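Local coordinates for protein beta-galacturonidase (Eisenbergiella tayi, PDB 6NCW) that probably hydrolyses the glycosidic bonds of terminal beta-linked hexuronides, galacturonides in particular, as a retaining glycoside hydrolase of family 2, at residues Ile370-Glu384 with Arg404-Cys418. Numbering follows the deposited sequence.
Sequences IYIWGILNECASDTE and RPRSSASCRFKTDIC
Strands 370-374 and 406-410 run parallel, with Trp373 N bonded to Pro405 O (3.1 Å), Ser407 N to Trp373 O and Ile375 N to Ser407 O; beyond Ile375 the direct pairing lapses, a water bridges Ile375 O to Ala409 N, and Glu378 N resumes it on Ala409 O. At the strand entrance the extended Arg404 side chain runs past the indole of Trp373, its CD 3.4 Å from NE1, and NE donates almost straight to Ile370 O (2.7 Å, 174°), which lies in the guanidinium plane. Asp401 receives both Trp373 NE1 and Arg404 NH1. Where the strands part, Ser408 OG, anti to its own N (chi1 175°), reaches back to Ile375 O at 2.7 Å. Farther on, Asp416 OD1 is gripped twice: Ser381 OG meets it from above the carboxylate plane (2.6 Å), while Ser410 OG donates to the anti lone pair of OD1. Arg412 bends at chi2 (-35°), laying one guanidinium face over Cys379 O and bringing NE to Asp382 OD1 in a weak hydrogen bond that is part of a salt bridge (3.2 Å), the two planes nearly perpendicular; a water also links OD1 to NH2. This is a right-handed beta-alpha-beta unit of the TIM barrel, whose first loop, after strand 370-374, carries Asn377, a galacturonate-binding residue, close to His312 and Glu465. Helix 384-400 connects the strands and packs on Ile375 and Ser408, while strands 329-333 and 425-428 flank the pair.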
loop_
_atom_site.group_PDB
_atom_site.type_symbol
_atom_site.label_atom_id
_atom_site.label_comp_id
_atom_site.label_asym_id
_atom_site.label_seq_id
_atom_site.Cartn_x
_atom_site.Cartn_y
_atom_site.Cartn_z
ATOM N N ILE A 370 20.783 -31.898 7.722
ATOM C CA ILE A 370 19.584 -32.704 7.526
ATOM C C ILE A 370 19.508 -33.712 8.663
ATOM O O ILE A 370 20.345 -34.613 8.747
ATOM C CB ILE A 370 19.595 -33.409 6.176
ATOM C CG1 ILE A 370 19.582 -32.390 5.025
ATOM C CG2 ILE A 370 18.378 -34.310 6.084
ATOM C CD1 ILE A 370 19.915 -33.037 3.691
ATOM N N TYR A 371 18.514 -33.570 9.544
ATOM C CA TYR A 371 18.383 -34.501 10.652
ATOM C C TYR A 371 17.195 -35.442 10.509
ATOM O O TYR A 371 17.107 -36.421 11.267
ATOM C CB TYR A 371 18.286 -33.736 11.985
ATOM C CG TYR A 371 16.935 -33.103 12.213
ATOM C CD1 TYR A 371 16.599 -31.884 11.615
ATOM C CD2 TYR A 371 15.987 -33.735 13.012
ATOM C CE1 TYR A 371 15.367 -31.311 11.828
ATOM C CE2 TYR A 371 14.751 -33.182 13.220
ATOM C CZ TYR A 371 14.446 -31.975 12.628
ATOM O OH TYR A 371 13.209 -31.461 12.838
ATOM N N ILE A 372 16.315 -35.219 9.531
ATOM C CA ILE A 372 15.122 -36.040 9.378
ATOM C C ILE A 372 14.682 -36.006 7.921
ATOM O O ILE A 372 14.819 -34.983 7.242
ATOM C CB ILE A 372 14.008 -35.550 10.331
ATOM C CG1 ILE A 372 12.813 -36.490 10.306
ATOM C CG2 ILE A 372 13.604 -34.124 9.973
ATOM C CD1 ILE A 372 11.811 -36.201 11.393
ATOM N N TRP A 373 14.166 -37.135 7.434
ATOM C CA TRP A 373 13.560 -37.207 6.108
ATOM C C TRP A 373 12.040 -37.181 6.229
ATOM O O TRP A 373 11.464 -37.958 6.993
ATOM C CB TRP A 373 13.977 -38.479 5.360
ATOM C CG TRP A 373 15.468 -38.651 5.113
ATOM C CD1 TRP A 373 16.268 -39.650 5.602
ATOM C CD2 TRP A 373 16.311 -37.834 4.295
ATOM N NE1 TRP A 373 17.555 -39.500 5.148
ATOM C CE2 TRP A 373 17.612 -38.390 4.346
ATOM C CE3 TRP A 373 16.102 -36.676 3.535
ATOM C CZ2 TRP A 373 18.698 -37.822 3.666
ATOM C CZ3 TRP A 373 17.178 -36.115 2.858
ATOM C CH2 TRP A 373 18.458 -36.690 2.926
ATOM N N GLY A 374 11.390 -36.347 5.422
ATOM C CA GLY A 374 9.943 -36.318 5.392
ATOM C C GLY A 374 9.389 -36.850 4.092
ATOM O O GLY A 374 10.075 -36.840 3.066
ATOM N N ILE A 375 8.142 -37.314 4.095
ATOM C CA ILE A 375 7.498 -37.706 2.846
ATOM C C ILE A 375 6.054 -37.212 2.818
ATOM O O ILE A 375 5.432 -36.984 3.860
ATOM C CB ILE A 375 7.529 -39.237 2.620
ATOM C CG1 ILE A 375 6.798 -39.983 3.745
ATOM C CG2 ILE A 375 8.942 -39.743 2.475
ATOM C CD1 ILE A 375 6.768 -41.498 3.531
ATOM N N LEU A 376 5.538 -37.032 1.602
ATOM C CA LEU A 376 4.097 -37.033 1.334
ATOM C C LEU A 376 3.323 -36.113 2.280
ATOM O O LEU A 376 2.341 -36.513 2.921
ATOM C CB LEU A 376 3.549 -38.457 1.406
ATOM C CG LEU A 376 4.169 -39.458 0.432
ATOM C CD1 LEU A 376 3.453 -40.800 0.585
ATOM C CD2 LEU A 376 4.130 -38.931 -1.021
ATOM N N ASN A 377 3.766 -34.858 2.342
ATOM C CA ASN A 377 3.055 -33.825 3.082
ATOM C C ASN A 377 1.565 -33.805 2.746
ATOM O O ASN A 377 1.179 -33.628 1.588
ATOM C CB ASN A 377 3.677 -32.458 2.787
ATOM C CG ASN A 377 2.899 -31.329 3.433
ATOM O OD1 ASN A 377 3.096 -31.024 4.616
ATOM N ND2 ASN A 377 1.990 -30.712 2.665
ATOM N N GLU A 378 0.735 -33.996 3.776
ATOM C CA GLU A 378 -0.723 -33.916 3.675
ATOM C C GLU A 378 -1.298 -34.799 2.559
ATOM O O GLU A 378 -2.325 -34.473 1.961
ATOM C CB GLU A 378 -1.180 -32.465 3.492
ATOM C CG GLU A 378 -0.893 -31.587 4.709
ATOM C CD GLU A 378 -1.698 -30.292 4.708
ATOM O OE1 GLU A 378 -2.372 -30.002 3.687
ATOM O OE2 GLU A 378 -1.654 -29.565 5.736
ATOM N N CYS A 379 -0.673 -35.931 2.271
ATOM C CA CYS A 379 -1.259 -36.853 1.307
ATOM C C CYS A 379 -2.264 -37.765 2.025
ATOM O O CYS A 379 -2.615 -37.540 3.192
ATOM C CB CYS A 379 -0.147 -37.575 0.547
ATOM S SG CYS A 379 0.808 -36.393 -0.481
ATOM N N ALA A 380 -2.785 -38.779 1.324
ATOM C CA ALA A 380 -3.987 -39.485 1.794
ATOM C C ALA A 380 -3.639 -40.635 2.751
ATOM O O ALA A 380 -3.901 -41.812 2.486
ATOM C CB ALA A 380 -4.803 -39.979 0.603
ATOM N N SER A 381 -3.070 -40.269 3.904
ATOM C CA SER A 381 -2.636 -41.229 4.916
ATOM C C SER A 381 -3.787 -41.821 5.723
ATOM O O SER A 381 -3.539 -42.643 6.619
ATOM C CB SER A 381 -1.646 -40.571 5.873
ATOM O OG SER A 381 -2.238 -39.467 6.506
ATOM N N ASP A 382 -5.024 -41.425 5.440
ATOM C CA ASP A 382 -6.212 -42.001 6.049
ATOM C C ASP A 382 -6.851 -43.096 5.197
ATOM O O ASP A 382 -7.931 -43.577 5.543
ATOM C CB ASP A 382 -7.241 -40.900 6.312
ATOM C CG ASP A 382 -7.675 -40.193 5.028
ATOM O OD1 ASP A 382 -6.912 -40.187 4.031
ATOM O OD2 ASP A 382 -8.781 -39.633 5.014
ATOM N N THR A 383 -6.223 -43.490 4.091
ATOM C CA THR A 383 -6.793 -44.468 3.178
ATOM C C THR A 383 -5.874 -45.680 3.065
ATOM O O THR A 383 -4.663 -45.588 3.259
ATOM C CB THR A 383 -7.003 -43.876 1.781
ATOM O OG1 THR A 383 -5.719 -43.541 1.217
ATOM C CG2 THR A 383 -7.901 -42.629 1.849
ATOM N N GLU A 384 -6.464 -46.822 2.711
ATOM C CA GLU A 384 -5.672 -48.032 2.541
ATOM C C GLU A 384 -4.657 -47.880 1.406
ATOM O O GLU A 384 -3.486 -48.258 1.555
ATOM C CB GLU A 384 -6.586 -49.232 2.298
ATOM C CG GLU A 384 -5.877 -50.428 1.624
ATOM C CD GLU A 384 -4.683 -50.945 2.434
ATOM O OE1 GLU A 384 -4.710 -50.800 3.679
ATOM O OE2 GLU A 384 -3.721 -51.481 1.818
ATOM N N ARG A 404 19.017 -41.892 9.831
ATOM C CA ARG A 404 18.205 -40.724 10.155
ATOM C C ARG A 404 16.750 -41.106 10.427
ATOM O O ARG A 404 16.200 -42.010 9.791
ATOM C CB ARG A 404 18.233 -39.704 9.023
ATOM C CG ARG A 404 19.494 -38.871 8.898
ATOM C CD ARG A 404 19.354 -38.011 7.662
ATOM N NE ARG A 404 20.404 -37.024 7.469
ATOM C CZ ARG A 404 21.440 -37.188 6.648
ATOM N NH1 ARG A 404 21.573 -38.322 5.960
ATOM N NH2 ARG A 404 22.331 -36.211 6.503
ATOM N N PRO A 405 16.093 -40.407 11.344
ATOM C CA PRO A 405 14.655 -40.622 11.546
ATOM C C PRO A 405 13.843 -40.161 10.341
ATOM O O PRO A 405 14.304 -39.387 9.498
ATOM C CB PRO A 405 14.339 -39.774 12.783
ATOM C CG PRO A 405 15.373 -38.725 12.793
ATOM C CD PRO A 405 16.629 -39.375 12.243
ATOM N N ARG A 406 12.614 -40.664 10.264
ATOM C CA ARG A 406 11.689 -40.335 9.187
ATOM C C ARG A 406 10.367 -39.865 9.768
ATOM O O ARG A 406 10.019 -40.191 10.909
ATOM C CB ARG A 406 11.420 -41.537 8.277
ATOM C CG ARG A 406 12.675 -42.264 7.819
ATOM C CD ARG A 406 12.344 -43.711 7.395
ATOM N NE ARG A 406 12.056 -44.545 8.555
ATOM C CZ ARG A 406 11.681 -45.816 8.495
ATOM N NH1 ARG A 406 11.555 -46.424 7.323
ATOM N NH2 ARG A 406 11.442 -46.483 9.610
ATOM N N SER A 407 9.611 -39.119 8.954
ATOM C CA SER A 407 8.313 -38.598 9.370
ATOM C C SER A 407 7.521 -38.176 8.133
ATOM O O SER A 407 7.972 -38.326 6.995
ATOM C CB SER A 407 8.475 -37.429 10.345
ATOM O OG SER A 407 7.268 -37.159 11.044
ATOM N N SER A 408 6.326 -37.647 8.376
ATOM C CA SER A 408 5.445 -37.098 7.349
ATOM C C SER A 408 4.545 -36.082 8.037
ATOM O O SER A 408 3.973 -36.391 9.083
ATOM C CB SER A 408 4.591 -38.190 6.696
ATOM O OG SER A 408 3.661 -37.633 5.776
ATOM N N ALA A 409 4.421 -34.882 7.460
ATOM C CA ALA A 409 3.500 -33.874 7.985
ATOM C C ALA A 409 2.064 -34.272 7.647
ATOM O O ALA A 409 1.663 -34.237 6.481
ATOM C CB ALA A 409 3.841 -32.497 7.421
ATOM N N SER A 410 1.289 -34.671 8.656
ATOM C CA SER A 410 -0.085 -35.101 8.440
ATOM C C SER A 410 -1.082 -33.981 8.695
ATOM O O SER A 410 -0.890 -33.138 9.574
ATOM C CB SER A 410 -0.448 -36.278 9.345
ATOM O OG SER A 410 -1.833 -36.584 9.224
ATOM N N CYS A 411 -2.182 -34.009 7.944
ATOM C CA CYS A 411 -3.358 -33.217 8.289
ATOM C C CYS A 411 -4.589 -34.087 8.519
ATOM O O CYS A 411 -5.701 -33.554 8.599
ATOM C CB CYS A 411 -3.648 -32.175 7.205
ATOM S SG CYS A 411 -4.053 -32.925 5.632
ATOM N N ARG A 412 -4.421 -35.412 8.627
ATOM C CA ARG A 412 -5.539 -36.335 8.836
ATOM C C ARG A 412 -5.838 -36.397 10.332
ATOM O O ARG A 412 -5.434 -37.313 11.054
ATOM C CB ARG A 412 -5.225 -37.714 8.262
ATOM C CG ARG A 412 -5.143 -37.758 6.727
ATOM C CD ARG A 412 -6.151 -36.797 6.069
ATOM N NE ARG A 412 -6.352 -37.083 4.650
ATOM C CZ ARG A 412 -5.897 -36.337 3.644
ATOM N NH1 ARG A 412 -5.200 -35.234 3.884
ATOM N NH2 ARG A 412 -6.146 -36.696 2.390
ATOM N N PHE A 413 -6.573 -35.387 10.795
ATOM C CA PHE A 413 -6.839 -35.158 12.211
ATOM C C PHE A 413 -7.616 -36.324 12.823
ATOM O O PHE A 413 -8.831 -36.426 12.637
ATOM C CB PHE A 413 -7.600 -33.834 12.360
ATOM C CG PHE A 413 -7.723 -33.335 13.775
ATOM C CD1 PHE A 413 -8.901 -33.516 14.493
ATOM C CD2 PHE A 413 -6.684 -32.640 14.371
ATOM C CE1 PHE A 413 -9.033 -33.036 15.786
ATOM C CE2 PHE A 413 -6.813 -32.156 15.665
ATOM C CZ PHE A 413 -7.991 -32.350 16.371
ATOM N N LYS A 414 -6.909 -37.218 13.522
ATOM C CA LYS A 414 -7.474 -38.360 14.243
ATOM C C LYS A 414 -8.000 -39.454 13.321
ATOM O O LYS A 414 -8.804 -40.288 13.744
ATOM C CB LYS A 414 -8.568 -37.910 15.225
ATOM C CG LYS A 414 -8.016 -37.007 16.340
ATOM C CD LYS A 414 -9.085 -36.228 17.072
ATOM C CE LYS A 414 -10.431 -36.899 17.071
ATOM N NZ LYS A 414 -11.389 -36.015 17.782
ATOM N N THR A 415 -7.535 -39.483 12.070
ATOM C CA THR A 415 -7.922 -40.486 11.092
ATOM C C THR A 415 -6.724 -41.058 10.344
ATOM O O THR A 415 -6.906 -41.913 9.470
ATOM C CB THR A 415 -8.911 -39.891 10.076
ATOM O OG1 THR A 415 -8.255 -38.883 9.304
ATOM C CG2 THR A 415 -10.113 -39.261 10.782
ATOM N N ASP A 416 -5.513 -40.596 10.649
ATOM C CA ASP A 416 -4.302 -41.112 10.027
ATOM C C ASP A 416 -4.096 -42.571 10.426
ATOM O O ASP A 416 -4.115 -42.897 11.615
ATOM C CB ASP A 416 -3.105 -40.261 10.471
ATOM C CG ASP A 416 -1.891 -40.396 9.538
ATOM O OD1 ASP A 416 -1.448 -39.361 8.996
ATOM O OD2 ASP A 416 -1.360 -41.521 9.363
ATOM N N ILE A 417 -3.889 -43.452 9.446
ATOM C CA ILE A 417 -3.611 -44.862 9.737
ATOM C C ILE A 417 -2.148 -45.219 9.463
ATOM O O ILE A 417 -1.810 -46.404 9.350
ATOM C CB ILE A 417 -4.558 -45.807 8.971
ATOM C CG1 ILE A 417 -4.305 -45.750 7.464
ATOM C CG2 ILE A 417 -6.019 -45.469 9.253
ATOM C CD1 ILE A 417 -5.175 -46.694 6.651
ATOM N N CYS A 418 -1.266 -44.220 9.346
ATOM C CA CYS A 418 0.125 -44.454 8.967
ATOM C C CYS A 418 1.105 -44.067 10.063
ATOM O O CYS A 418 2.319 -44.069 9.825
ATOM C CB CYS A 418 0.480 -43.686 7.689
ATOM S SG CYS A 418 -0.522 -44.157 6.265
HETATM O O HOH W 1 6.005 -34.340 5.030
HETATM O O HOH W 2 -5.265 -33.024 1.968
HETATM O O HOH W 3 -1.898 -36.190 5.756
HETATM O O HOH W 4 -8.032 -38.808 1.985
#